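Local coordinates for alpha-fucosidase (Bifidobacterium bifidum, PDB 2EAB), which probably hydrolyses terminal alpha-1,2-linked L-fucose from glycans, this chain being the catalytic part of a longer membrane-associated protein, at residues Pro84-Ser87 and Thr88-Gly92; Lys98-Asn101 and Gly102-Arg106; Ala348-Thr351 and Asp352-Leu355; Arg369-Glu372 and Thr373-Lys377. One frame throughout, in Å; residues are numbered along the deposited sequence.

Interaction 1 of 4, residues Pro84-Ser87 and Thr88-Gly92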
loop_
_atom_site.group_PDB
_atom_site.type_symbol
_atom_site.label_atom_id
_atom_site.label_comp_id
_atom_site.label_asym_id
_atom_site.label_seq_id
_atom_site.Cartn_x
_atom_site.Cartn_y
_atom_site.Cartn_z
ATOM N N PRO A 84 -20.540 -1.972 13.984
ATOM C CA PRO A 84 -21.537 -2.154 15.030
ATOM C C PRO A 84 -22.115 -0.805 15.453
ATOM O O PRO A 84 -21.388 0.184 15.560
ATOM C CB PRO A 84 -20.749 -2.819 16.165
ATOM C CG PRO A 84 -19.324 -2.532 15.873
ATOM C CD PRO A 84 -19.215 -2.464 14.388
ATOM N N GLY A 85 -23.430 -0.771 15.648
ATOM C CA GLY A 85 -24.124 0.465 15.972
ATOM C C GLY A 85 -24.719 1.178 14.774
ATOM O O GLY A 85 -25.531 2.084 14.942
ATOM N N SER A 86 -24.336 0.780 13.564
ATOM C CA SER A 86 -24.896 1.381 12.349
ATOM C C SER A 86 -26.247 0.776 11.958
ATOM O O SER A 86 -26.944 1.311 11.087
ATOM C CB SER A 86 -23.919 1.251 11.179
ATOM O OG SER A 86 -23.746 -0.111 10.827
ATOM N N SER A 87 -26.577 -0.353 12.581
ATOM C CA SER A 87 -27.878 -1.008 12.473
ATOM C C SER A 87 -28.040 -1.834 13.735
ATOM O O SER A 87 -27.111 -1.929 14.537
ATOM C CB SER A 87 -27.927 -1.939 11.267
ATOM O OG SER A 87 -27.198 -3.124 11.541
ATOM N N THR A 88 -29.204 -2.451 13.903
ATOM C CA THR A 88 -29.439 -3.318 15.057
ATOM C C THR A 88 -28.959 -4.753 14.814
ATOM O O THR A 88 -29.061 -5.601 15.702
ATOM C CB THR A 88 -30.933 -3.330 15.460
ATOM O OG1 THR A 88 -31.723 -3.765 14.351
ATOM C CG2 THR A 88 -31.386 -1.937 15.894
ATOM N N SER A 89 -28.422 -5.021 13.623
ATOM C CA SER A 89 -28.101 -6.390 13.234
ATOM C C SER A 89 -26.761 -6.548 12.514
ATOM O O SER A 89 -26.545 -7.544 11.827
ATOM C CB SER A 89 -29.242 -6.976 12.391
ATOM O OG SER A 89 -29.476 -6.190 11.238
ATOM N N TYR A 90 -25.858 -5.584 12.684
ATOM C CA TYR A 90 -24.565 -5.620 12.001
ATOM C C TYR A 90 -23.863 -6.960 12.187
ATOM O O TYR A 90 -23.645 -7.397 13.321
ATOM C CB TYR A 90 -23.654 -4.492 12.481
ATOM C CG TYR A 90 -22.347 -4.469 11.728
ATOM C CD1 TYR A 90 -22.273 -3.891 10.466
ATOM C CD2 TYR A 90 -21.192 -5.051 12.256
ATOM C CE1 TYR A 90 -21.082 -3.884 9.740
ATOM C CE2 TYR A 90 -19.984 -5.046 11.541
ATOM C CZ TYR A 90 -19.941 -4.456 10.282
ATOM O OH TYR A 90 -18.777 -4.423 9.549
ATOM N N ASN A 91 -23.500 -7.576 11.063
ATOM C CA ASN A 91 -22.841 -8.876 11.042
ATOM C C ASN A 91 -21.829 -8.939 9.895
ATOM O O ASN A 91 -21.738 -9.940 9.182
ATOM C CB ASN A 91 -23.890 -9.992 10.928
ATOM C CG ASN A 91 -23.309 -11.386 11.135
ATOM O OD1 ASN A 91 -22.366 -11.583 11.906
ATOM N ND2 ASN A 91 -23.890 -12.368 10.449
ATOM N N GLY A 92 -21.084 -7.848 9.719
ATOM C CA GLY A 92 -20.008 -7.793 8.729
ATOM C C GLY A 92 -20.451 -7.912 7.284
ATOM O O GLY A 92 -19.623 -8.186 6.410
#

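Interaction 2 of 4, residues Lys98-Asn101 and Gly102-Arg106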
loop_
_atom_site.group_PDB
_atom_site.type_symbol
_atom_site.label_atom_id
_atom_site.label_comp_id
_atom_site.label_asym_id
_atom_site.label_seq_id
_atom_site.Cartn_x
_atom_site.Cartn_y
_atom_site.Cartn_z
ATOM N N LYS A 98 -27.924 -16.109 1.229
ATOM C CA LYS A 98 -27.076 -16.268 0.054
ATOM C C LYS A 98 -26.085 -17.422 0.230
ATOM O O LYS A 98 -25.955 -18.276 -0.647
ATOM C CB LYS A 98 -26.327 -14.965 -0.243
ATOM C CG LYS A 98 -27.219 -13.760 -0.557
ATOM C CD LYS A 98 -27.913 -13.887 -1.904
ATOM C CE LYS A 98 -28.834 -12.711 -2.160
ATOM N NZ LYS A 98 -29.446 -12.811 -3.511
ATOM N N GLY A 99 -25.390 -17.447 1.366
ATOM C CA GLY A 99 -24.324 -18.422 1.583
ATOM C C GLY A 99 -24.797 -19.836 1.866
ATOM O O GLY A 99 -24.182 -20.803 1.408
ATOM N N GLN A 100 -25.873 -19.956 2.646
ATOM C CA GLN A 100 -26.448 -21.259 3.002
ATOM C C GLN A 100 -25.410 -22.209 3.612
ATOM O O GLN A 100 -25.364 -23.402 3.275
ATOM C CB GLN A 100 -27.128 -21.903 1.784
ATOM C CG GLN A 100 -28.311 -21.124 1.223
ATOM C CD GLN A 100 -29.554 -21.241 2.081
ATOM O OE1 GLN A 100 -29.758 -22.242 2.773
ATOM N NE2 GLN A 100 -30.397 -20.218 2.038
ATOM N N ASN A 101 -24.578 -21.666 4.503
ATOM C CA ASN A 101 -23.522 -22.431 5.173
ATOM C C ASN A 101 -22.662 -23.244 4.202
ATOM O O ASN A 101 -22.326 -24.407 4.455
ATOM C CB ASN A 101 -24.111 -23.306 6.290
ATOM C CG ASN A 101 -24.667 -22.482 7.444
ATOM O OD1 ASN A 101 -25.704 -22.823 8.017
ATOM N ND2 ASN A 101 -23.986 -21.386 7.781
ATOM N N GLY A 102 -22.320 -22.618 3.079
ATOM C CA GLY A 102 -21.468 -23.234 2.074
ATOM C C GLY A 102 -22.172 -23.980 0.959
ATOM O O GLY A 102 -21.526 -24.359 -0.015
ATOM N N ALA A 103 -23.482 -24.189 1.090
ATOM C CA ALA A 103 -24.218 -25.010 0.123
ATOM C C ALA A 103 -24.290 -24.384 -1.269
ATOM O O ALA A 103 -24.269 -25.093 -2.275
ATOM C CB ALA A 103 -25.612 -25.343 0.636
ATOM N N THR A 104 -24.375 -23.058 -1.328
ATOM C CA THR A 104 -24.455 -22.356 -2.609
ATOM C C THR A 104 -23.174 -22.560 -3.408
ATOM O O THR A 104 -23.215 -22.971 -4.573
ATOM C CB THR A 104 -24.760 -20.864 -2.393
ATOM O OG1 THR A 104 -25.974 -20.755 -1.644
ATOM C CG2 THR A 104 -24.915 -20.131 -3.725
ATOM N N LEU A 105 -22.045 -22.296 -2.756
ATOM C CA LEU A 105 -20.731 -22.501 -3.342
ATOM C C LEU A 105 -20.514 -23.966 -3.735
ATOM O O LEU A 105 -20.039 -24.258 -4.831
ATOM C CB LEU A 105 -19.656 -22.038 -2.352
ATOM C CG LEU A 105 -18.191 -22.203 -2.755
ATOM C CD1 LEU A 105 -17.887 -21.481 -4.058
ATOM C CD2 LEU A 105 -17.296 -21.691 -1.639
ATOM N N ARG A 106 -20.862 -24.878 -2.831
ATOM C CA ARG A 106 -20.701 -26.314 -3.062
ATOM C C ARG A 106 -21.426 -26.771 -4.328
ATOM O O ARG A 106 -20.862 -27.511 -5.139
ATOM C CB ARG A 106 -21.196 -27.086 -1.834
ATOM C CG ARG A 106 -21.060 -28.601 -1.896
ATOM C CD ARG A 106 -21.506 -29.248 -0.583
ATOM N NE ARG A 106 -20.842 -28.631 0.568
ATOM C CZ ARG A 106 -21.465 -28.093 1.614
ATOM N NH1 ARG A 106 -22.790 -28.108 1.704
ATOM N NH2 ARG A 106 -20.750 -27.549 2.588
HETATM O O HOH W 1 -22.067 -20.780 -0.312
HETATM O O HOH W 2 -24.198 -26.606 3.808
HETATM O O HOH W 3 -21.425 -27.158 5.247
#

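Interaction 3 of 4, residues Ala348-Thr351 and Asp352-Leu355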
loop_
_atom_site.group_PDB
_atom_site.type_symbol
_atom_site.label_atom_id
_atom_site.label_comp_id
_atom_site.label_asym_id
_atom_site.label_seq_id
_atom_site.Cartn_x
_atom_site.Cartn_y
_atom_site.Cartn_z
ATOM N N ALA A 348 16.792 26.270 -10.331
ATOM C CA ALA A 348 15.844 25.292 -9.791
ATOM C C ALA A 348 14.424 25.675 -10.167
ATOM O O ALA A 348 14.057 26.849 -10.118
ATOM C CB ALA A 348 15.976 25.192 -8.287
ATOM N N VAL A 349 13.633 24.676 -10.540
ATOM C CA VAL A 349 12.253 24.893 -10.961
ATOM C C VAL A 349 11.281 24.330 -9.929
ATOM O O VAL A 349 11.546 23.291 -9.307
ATOM C CB VAL A 349 11.973 24.284 -12.363
ATOM C CG1 VAL A 349 12.676 25.102 -13.448
ATOM C CG2 VAL A 349 12.403 22.814 -12.424
ATOM N N ALA A 350 10.166 25.031 -9.744
ATOM C CA ALA A 350 9.102 24.578 -8.852
ATOM C C ALA A 350 8.523 23.251 -9.341
ATOM O O ALA A 350 8.574 22.937 -10.527
ATOM C CB ALA A 350 8.018 25.632 -8.741
ATOM N N THR A 351 7.958 22.490 -8.411
ATOM C CA THR A 351 7.527 21.122 -8.683
ATOM C C THR A 351 6.400 21.055 -9.716
ATOM O O THR A 351 6.377 20.155 -10.552
ATOM C CB THR A 351 7.164 20.403 -7.371
ATOM O OG1 THR A 351 8.287 20.476 -6.484
ATOM C CG2 THR A 351 6.810 18.935 -7.613
ATOM N N ASP A 352 5.480 22.016 -9.669
ATOM C CA ASP A 352 4.442 22.102 -10.692
ATOM C C ASP A 352 5.022 22.445 -12.075
ATOM O O ASP A 352 4.631 21.853 -13.082
ATOM C CB ASP A 352 3.290 23.043 -10.291
ATOM C CG ASP A 352 3.748 24.440 -9.858
ATOM O OD1 ASP A 352 4.960 24.704 -9.696
ATOM O OD2 ASP A 352 2.845 25.282 -9.648
ATOM N N ALA A 353 5.960 23.390 -12.109
ATOM C CA ALA A 353 6.663 23.740 -13.348
ATOM C C ALA A 353 7.462 22.554 -13.888
ATOM O O ALA A 353 7.501 22.316 -15.100
ATOM C CB ALA A 353 7.573 24.942 -13.131
ATOM N N LEU A 354 8.083 21.813 -12.970
ATOM C CA LEU A 354 8.851 20.619 -13.309
ATOM C C LEU A 354 7.967 19.555 -13.953
ATOM O O LEU A 354 8.321 18.986 -14.979
ATOM C CB LEU A 354 9.541 20.057 -12.063
ATOM C CG LEU A 354 10.391 18.791 -12.210
ATOM C CD1 LEU A 354 11.618 19.057 -13.064
ATOM C CD2 LEU A 354 10.798 18.286 -10.842
ATOM N N LEU A 355 6.811 19.297 -13.344
ATOM C CA LEU A 355 5.858 18.344 -13.896
ATOM C C LEU A 355 5.404 18.760 -15.296
ATOM O O LEU A 355 5.357 17.940 -16.207
ATOM C CB LEU A 355 4.659 18.171 -12.957
ATOM C CG LEU A 355 3.519 17.277 -13.450
ATOM C CD1 LEU A 355 3.975 15.825 -13.628
ATOM C CD2 LEU A 355 2.336 17.360 -12.499
#

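Interaction 4 of 4, residues Arg369-Glu372 and Thr373-Lys377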
loop_
_atom_site.group_PDB
_atom_site.type_symbol
_atom_site.label_atom_id
_atom_site.label_comp_id
_atom_site.label_asym_id
_atom_site.label_seq_id
_atom_site.Cartn_x
_atom_site.Cartn_y
_atom_site.Cartn_z
ATOM N N ARG A 369 15.391 13.459 -14.118
ATOM C CA ARG A 369 15.860 12.698 -12.966
ATOM C C ARG A 369 15.334 13.280 -11.656
ATOM O O ARG A 369 15.050 12.532 -10.719
ATOM C CB ARG A 369 17.388 12.592 -12.955
ATOM C CG ARG A 369 18.003 11.955 -14.210
ATOM C CD ARG A 369 17.456 10.557 -14.540
ATOM N NE ARG A 369 17.862 10.154 -15.889
ATOM C CZ ARG A 369 17.059 10.088 -16.951
ATOM N NH1 ARG A 369 15.764 10.364 -16.858
ATOM N NH2 ARG A 369 17.553 9.722 -18.124
ATOM N N GLU A 370 15.184 14.602 -11.590
ATOM C CA GLU A 370 14.575 15.224 -10.412
ATOM C C GLU A 370 13.143 14.739 -10.185
ATOM O O GLU A 370 12.806 14.322 -9.077
ATOM C CB GLU A 370 14.623 16.754 -10.466
ATOM C CG GLU A 370 13.971 17.400 -9.236
ATOM C CD GLU A 370 14.076 18.914 -9.191
ATOM O OE1 GLU A 370 14.734 19.508 -10.073
ATOM O OE2 GLU A 370 13.492 19.511 -8.262
ATOM N N LEU A 371 12.311 14.786 -11.221
ATOM C CA LEU A 371 10.920 14.353 -11.059
ATOM C C LEU A 371 10.824 12.861 -10.738
ATOM O O LEU A 371 10.065 12.457 -9.854
ATOM C CB LEU A 371 10.062 14.706 -12.280
ATOM C CG LEU A 371 8.553 14.512 -12.069
ATOM C CD1 LEU A 371 8.021 15.389 -10.940
ATOM C CD2 LEU A 371 7.768 14.759 -13.342
ATOM N N GLU A 372 11.614 12.048 -11.433
ATOM C CA GLU A 372 11.603 10.603 -11.213
ATOM C C GLU A 372 12.031 10.241 -9.789
ATOM O O GLU A 372 11.375 9.433 -9.121
ATOM C CB GLU A 372 12.468 9.902 -12.265
ATOM C CG GLU A 372 11.867 10.002 -13.666
ATOM C CD GLU A 372 12.876 9.877 -14.796
ATOM O OE1 GLU A 372 14.040 9.477 -14.553
ATOM O OE2 GLU A 372 12.487 10.182 -15.946
ATOM N N THR A 373 13.113 10.849 -9.311
ATOM C CA THR A 373 13.566 10.566 -7.950
ATOM C C THR A 373 12.667 11.187 -6.881
ATOM O O THR A 373 12.511 10.616 -5.804
ATOM C CB THR A 373 15.048 10.943 -7.712
ATOM O OG1 THR A 373 15.249 12.339 -7.965
ATOM C CG2 THR A 373 15.973 10.114 -8.597
ATOM N N LEU A 374 12.060 12.336 -7.172
ATOM C CA LEU A 374 11.105 12.921 -6.234
ATOM C C LEU A 374 9.879 12.042 -6.052
ATOM O O LEU A 374 9.452 11.812 -4.923
ATOM C CB LEU A 374 10.672 14.322 -6.666
ATOM C CG LEU A 374 11.588 15.504 -6.347
ATOM C CD1 LEU A 374 10.995 16.783 -6.926
ATOM C CD2 LEU A 374 11.840 15.653 -4.846
ATOM N N VAL A 375 9.318 11.560 -7.155
ATOM C CA VAL A 375 8.159 10.664 -7.073
ATOM C C VAL A 375 8.533 9.388 -6.309
ATOM O O VAL A 375 7.778 8.934 -5.444
ATOM C CB VAL A 375 7.566 10.354 -8.463
ATOM C CG1 VAL A 375 6.486 9.276 -8.368
ATOM C CG2 VAL A 375 7.003 11.633 -9.086
ATOM N N TYR A 376 9.708 8.832 -6.608
ATOM C CA TYR A 376 10.217 7.675 -5.882
ATOM C C TYR A 376 10.244 7.932 -4.371
ATOM O O TYR A 376 9.716 7.149 -3.571
ATOM C CB TYR A 376 11.626 7.291 -6.372
ATOM C CG TYR A 376 12.233 6.233 -5.485
ATOM C CD1 TYR A 376 11.884 4.895 -5.642
ATOM C CD2 TYR A 376 13.089 6.575 -4.439
ATOM C CE1 TYR A 376 12.407 3.919 -4.807
ATOM C CE2 TYR A 376 13.608 5.606 -3.592
ATOM C CZ TYR A 376 13.259 4.284 -3.778
ATOM O OH TYR A 376 13.772 3.335 -2.934
ATOM N N LYS A 377 10.876 9.041 -3.993
ATOM C CA LYS A 377 11.066 9.395 -2.593
ATOM C C LYS A 377 9.737 9.681 -1.902
ATOM O O LYS A 377 9.574 9.404 -0.714
ATOM C CB LYS A 377 11.981 10.611 -2.485
ATOM C CG LYS A 377 13.430 10.303 -2.814
ATOM C CD LYS A 377 14.228 11.575 -3.025
ATOM C CE LYS A 377 15.693 11.242 -3.220
ATOM N NZ LYS A 377 16.528 12.463 -3.366
#

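Interaction 1 of 4, residues Pro84-Ser87 and Thr88-Gly92
Tyr90 sets its aromatic ring against Pro84, so that the two ends of residues 84-92 lie close together. The closest approach is to the backbone: Pro84 N lies over one face of the ring, toward its rim, 3.6 Å from Tyr90 CD2. Beside it the proline CD touches the same side of the ring, with 3.9 Å to Tyr90 CD2. The opposite face is met near its rim by Gly92 N, 3.5 Å above the plane, and the ring is thus flanked by the backbone nitrogens of Pro84 and Gly92. With CG anti to the backbone N (chi1 -177°), the tyrosine is swung back toward Pro84. Its hydroxyl, at the far end, hydrogen-bonds Tyr490 O. Replacing the ring by the methyl of an alanine is likely to leave Pro84 without its aromatic partner and Tyr490 O without this bond, with the loop freer to move.

At the bend itself, Ser87 OG accepts Ser89 N at 3.1 Å with an N-H...O angle of 159°. Tyr90 N lies slightly closer, 3.0 Å from Ser87 OG, but its angle is too poor for a bond. Ser87 OG also hydrogen-bonds Glu132 OE2 on helix 130-133, which fixes the hydroxyl from outside the loop. A serine oxygen bonded to the amide two residues on is an ST turn, and here it turns the loop between strand 69-76 and helix 96-99, in the N-terminal part of the chain.

Interaction 2 of 4, residues Lys98-Asn101 and Gly102-Arg106
Asn101 O is held by two waters, each 3.0 Å away, and both pass the link on to Arg106: water 2 accepts from NH1 at 2.9 Å, in the plane at the edge of the guanidinium, and water 3 from NH2. One guanidinium face also lies over Gly102 O. The bend in the arginine chain at chi3 (-51°) folds its head back to the turn it serves.

Behind the turn, Thr104 OG1 donates to Lys98 O at 2.7 Å, taking up a carbonyl at the end of helix 96-99; the hydroxyl also sits beside Gln100 CG. A valine in its place would probably leave Lys98 O without this donor and loosen the join between the two helices. Gly99 O takes a 2.7 Å bond from water 1, which accepts in turn from Leu105 N, plus a weak one from Gly102 N.

Ala103 N donates to Gln100 O at 3.0 Å, arriving from above the carbonyl plane. With Gly102 at the N-cap position of helix 103-113, this bond closes the link from helix 96-99: a type I' beta turn with the Asn-Gly pair at its centre.

Interaction 3 of 4, residues Ala348-Thr351 and Asp352-Leu355
Asp352 brings its carboxylate back over the start of its own helix, where OD1 rests 3.3 Å from Ala350 CB. Its CG stands between the backbone N and the carbonyl carbon (chi1 53°), and from there OD1 can also accept Ala353 N at 2.9 Å, the donor lying above the carboxylate plane and the bond well bent at 132°. The other oxygen, OD2, is taken by Gln24 NE2. A carboxylate beside the first amides of a helix probably interacts favourably with the helix dipole; the N-cap residue, Ala350, has no polar side chain to do this.

Ala353 follows with its methyl against the backbone, CB lying 3.4 Å from Ala350 O.

Leu354 ties the turn together twice. Its amide donates to Ala350 O at 2.7 Å, nearly in line with the carbonyl bond. Its CD1 meets Val349 CG2 at 3.9 Å, the two side chains crossing at about a right angle. A contact between the residue before the N-cap and the fourth helical residue is the hydrophobic staple, and this one closes the beginning of helix 351-360. Leu354 also packs on Gln367, Glu370 and Leu371 of helix 365-386.

Leu355 N then bonds to Thr351 O at 3.0 Å, the next i to i+4 bond of the helix. Thr351 itself is joined by OG1 to Trp21 N of strand 19-22, an edge strand of an antiparallel sheet.

Interaction 4 of 4, residues Arg369-Glu372 and Thr373-Lys377
Thr373 and Arg369 make the tightest part of this buried helical turn. Arg369 O takes two donors, Thr373 OG1 at 2.8 Å and Thr373 N at 2.9 Å, and they arrive from opposite faces of the carbonyl plane. The hydroxyl can do this because a chi1 of 59° turns OG1 back toward the preceding turn. Next along, Leu374 presses CG to 3.2 Å from Glu370 O while its CD1 lies 3.8 Å from Glu370 CG. These two side chains run alongside each other, pointing the same way, and the glutamate's far end is hydrogen-bonded to Ser341 OG.

The next pair is looser: Leu371 CD1 and Val375 CG2 are 4.3 Å apart, and both residues also pack on Leu749 of helix 738-751. The side chain of Lys377, a partly exposed residue, runs to Asp18 in a salt bridge.

Away from the aliphatic pairs, Arg369 NH1 reaches Glu372 OE1 at 3.0 Å in a salt bridge whose hydrogen bond is bent and weak. Glu372 depends on more than this arginine, since OE1 also meets Trp809 NE1 and OE2 meets the hydroxyls of Tyr742 and Tyr358. The chemistry implies that this carboxylate, buried within the helical domain, is held in place by several neighbours sharing the load, with the arginine probably contributing mainly through charge.

How the interactions relate
The four contacts follow one another along the chain and fall into two pairs on opposite sides of its centre. Interactions 1 and 2, in the N-terminal part related to glycosyl hydrolase family 65, have centres about 22 Å apart and do not touch. Interactions 3 and 4 belong to the family 95 catalytic domain, centres about 12 Å apart, and they do touch: Leu354 CD2 lies 3.7 Å from Glu370 CG, and Leu355 meets Leu371. Successive helices 351-360 and 365-386 thus pack together, one closed at its start, the other buried mid-length. About 45 Å separates the centres of interactions 1 and 4, so the two pairs belong to separate regions of the chain.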